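Long-range contact in levoglucosan dehydrogenase (Pseudarthrobacter phenanthrenivorans, PDB 6A3F), which oxidises the anhydrosugar levoglucosan to 3-dehydrolevoglucosan with NAD(+) as hydride acceptor, working as a homotetramer of the Gfo/Idh/MocA family: residues V26-G31 / D98-N103. Residues are numbered along the deposited sequence; the frame is centred on the assembly and turned at random.
Sequences VGLIGG and DIATPN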
ATOM      1  N   VAL B  26      13.522 -14.207 -38.140  1.00 29.58           N
ATOM      2  CA  VAL B  26      12.150 -13.916 -37.725  1.00 29.44           C
ATOM      3  C   VAL B  26      11.476 -13.034 -38.763  1.00 27.88           C
ATOM      4  O   VAL B  26      12.027 -11.983 -39.139  1.00 27.56           O
ATOM      5  CB  VAL B  26      12.107 -13.197 -36.358  1.00 29.31           C
ATOM      6  CG1 VAL B  26      10.687 -12.833 -35.961  1.00 28.29           C
ATOM      7  CG2 VAL B  26      12.789 -14.022 -35.282  1.00 29.63           C
ATOM      8  N   GLY B  27      10.268 -13.452 -39.129  1.00 28.36           N
ATOM      9  CA  GLY B  27       9.314 -12.611 -39.803  1.00 29.19           C
ATOM     10  C   GLY B  27       8.200 -12.167 -38.867  1.00 27.87           C
ATOM     11  O   GLY B  27       7.472 -13.006 -38.367  1.00 28.43           O
ATOM     12  N   LEU B  28       8.105 -10.871 -38.611  1.00 25.29           N
ATOM     13  CA  LEU B  28       7.023 -10.273 -37.806  1.00 26.18           C
ATOM     14  C   LEU B  28       5.923  -9.773 -38.744  1.00 27.63           C
ATOM     15  O   LEU B  28       6.185  -9.010 -39.656  1.00 28.14           O
ATOM     16  CB  LEU B  28       7.635  -9.121 -37.001  1.00 29.33           C
ATOM     17  CG  LEU B  28       6.688  -8.237 -36.196  1.00 30.21           C
ATOM     18  CD1 LEU B  28       5.964  -9.053 -35.149  1.00 29.39           C
ATOM     19  CD2 LEU B  28       7.431  -7.099 -35.529  1.00 31.28           C
ATOM     20  N   ILE B  29       4.705 -10.208 -38.503  1.00 28.63           N
ATOM     21  CA  ILE B  29       3.556  -9.772 -39.298  1.00 31.23           C
ATOM     22  C   ILE B  29       2.700  -8.880 -38.406  1.00 29.74           C
ATOM     23  O   ILE B  29       2.134  -9.376 -37.409  1.00 28.70           O
ATOM     24  CB  ILE B  29       2.772 -10.997 -39.822  1.00 31.55           C
ATOM     25  CG1 ILE B  29       3.687 -11.908 -40.645  1.00 32.35           C
ATOM     26  CG2 ILE B  29       1.527 -10.566 -40.587  1.00 32.79           C
ATOM     27  CD1 ILE B  29       3.068 -13.243 -41.003  1.00 35.61           C
ATOM     28  N   GLY B  30       2.655  -7.583 -38.745  1.00 28.66           N
ATOM     29  CA  GLY B  30       1.784  -6.607 -38.093  1.00 32.13           C
ATOM     30  C   GLY B  30       2.352  -6.163 -36.745  1.00 35.50           C
ATOM     31  O   GLY B  30       3.518  -5.926 -36.628  1.00 40.10           O
ATOM     32  N   GLY B  31       1.514  -6.045 -35.728  1.00 38.32           N
ATOM     33  CA  GLY B  31       1.999  -5.689 -34.406  1.00 40.87           C
ATOM     34  C   GLY B  31       1.568  -4.310 -33.958  1.00 35.74           C
ATOM     35  O   GLY B  31       1.631  -4.043 -32.768  1.00 36.56           O
ATOM     36  N   ASP B  98       6.226 -14.572 -36.398  1.00 26.28           N
ATOM     37  CA  ASP B  98       5.604 -13.837 -35.282  1.00 25.87           C
ATOM     38  C   ASP B  98       4.322 -13.189 -35.801  1.00 24.30           C
ATOM     39  O   ASP B  98       4.377 -12.228 -36.567  1.00 25.96           O
ATOM     40  CB  ASP B  98       6.551 -12.768 -34.719  1.00 27.73           C
ATOM     41  CG  ASP B  98       6.044 -12.106 -33.438  1.00 29.15           C
ATOM     42  OD1 ASP B  98       4.806 -12.060 -33.249  1.00 29.71           O
ATOM     43  OD2 ASP B  98       6.896 -11.627 -32.626  1.00 32.12           O
ATOM     44  N   ILE B  99       3.184 -13.729 -35.348  1.00 24.04           N
ATOM     45  CA  ILE B  99       1.873 -13.271 -35.777  1.00 25.10           C
ATOM     46  C   ILE B  99       1.318 -12.298 -34.725  1.00 26.47           C
ATOM     47  O   ILE B  99       0.860 -12.713 -33.634  1.00 25.56           O
ATOM     48  CB  ILE B  99       0.895 -14.434 -36.018  1.00 23.02           C
ATOM     49  CG1 ILE B  99       1.473 -15.564 -36.870  1.00 23.62           C
ATOM     50  CG2 ILE B  99      -0.399 -13.868 -36.615  1.00 25.70           C
ATOM     51  CD1 ILE B  99       0.546 -16.724 -37.003  1.00 23.62           C
ATOM     52  N   ALA B 100       1.284 -11.008 -35.080  1.00 26.68           N
ATOM     53  CA  ALA B 100       0.845  -9.987 -34.176  1.00 28.61           C
ATOM     54  C   ALA B 100      -0.275  -9.157 -34.824  1.00 28.38           C
ATOM     55  O   ALA B 100      -0.407  -7.992 -34.571  1.00 30.67           O
ATOM     56  CB  ALA B 100       2.009  -9.128 -33.798  1.00 27.71           C
ATOM     57  N   THR B 101      -1.077  -9.778 -35.664  1.00 27.49           N
ATOM     58  CA  THR B 101      -2.230  -9.098 -36.237  1.00 27.86           C
ATOM     59  C   THR B 101      -3.422  -9.176 -35.265  1.00 32.07           C
ATOM     60  O   THR B 101      -3.456 -10.013 -34.323  1.00 28.59           O
ATOM     61  CB  THR B 101      -2.656  -9.803 -37.540  1.00 28.88           C
ATOM     62  OG1 THR B 101      -3.160 -11.095 -37.199  1.00 25.68           O
ATOM     63  CG2 THR B 101      -1.547  -9.997 -38.560  1.00 29.19           C
ATOM     64  N   PRO B 102      -4.499  -8.470 -35.602  1.00 29.73           N
ATOM     65  CA  PRO B 102      -5.774  -8.750 -34.972  1.00 29.98           C
ATOM     66  C   PRO B 102      -6.281 -10.192 -35.132  1.00 29.32           C
ATOM     67  O   PRO B 102      -5.807 -10.950 -35.994  1.00 27.38           O
ATOM     68  CB  PRO B 102      -6.730  -7.745 -35.643  1.00 32.08           C
ATOM     69  CG  PRO B 102      -5.789  -6.592 -36.032  1.00 29.97           C
ATOM     70  CD  PRO B 102      -4.589  -7.348 -36.550  1.00 31.47           C
ATOM     71  N   ASN B 103      -7.266 -10.546 -34.294  1.00 26.27           N
ATOM     72  CA  ASN B 103      -7.653 -11.966 -34.031  1.00 31.76           C
ATOM     73  C   ASN B 103      -8.168 -12.637 -35.315  1.00 27.88           C
ATOM     74  O   ASN B 103      -8.118 -13.855 -35.423  1.00 31.65           O
ATOM     75  CB  ASN B 103      -8.732 -12.092 -32.936  1.00 33.84           C
ATOM     76  CG  ASN B 103      -8.488 -11.208 -31.732  1.00 34.62           C
ATOM     77  OD1 ASN B 103      -7.386 -10.681 -31.593  1.00 38.88           O
ATOM     78  ND2 ASN B 103      -9.487 -11.038 -30.862  1.00 31.17           N
TER
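Three backbone hydrogen bonds stitch Gly27 and Ile29 to Asp98 and Ala100, joining the first and fourth strands, neighbours at the centre of the parallel Rossmann sheet. Asp98 uses both its backbone groups: its N gives to Gly27 O at 2.8 Å, and its O takes Ile29 N at the same distance. Ala100 N then reaches Ile29 O at 3.0 Å, on a more bent path (152°) where the ladder ends. On one face of the sheet Leu28 and Asp98 run side by side. With both CG atoms anti to their backbone N (chi1 174° and -172°), methyl CD1 of Leu28 lies against the Asp98 carboxylate, 3.5 Å from CG and 3.7 Å from each oxygen. Within this buried carboxylate, OD2 has two hydrogen-bond partners, Tyr42 OH and His38 ND1 of helix 35-48, which packs over this face. The other face carries Ile29 and Ile99, both against Ile109 of helix 106-115; here Ile29 CG2 meets Thr101 CG2 at 3.7 Å. At the end of the ladder the backbones stay close: Ala100 CB packs 3.5 Å from Gly31 CA, in the glycine-rich turn. Thr101 OG1 donates a hydrogen bond to Pro102 O at 2.9 Å, within the loop whose Thr101 and Asn103 bind NADH. Backbone hydrogen bonds thus set the register, with apolar packing on one face and a methyl against a hydrogen-bonded carboxylate on the other, so that the glycine-rich turn lies beside the NADH-binding loop at the carboxyl edge of the sheet.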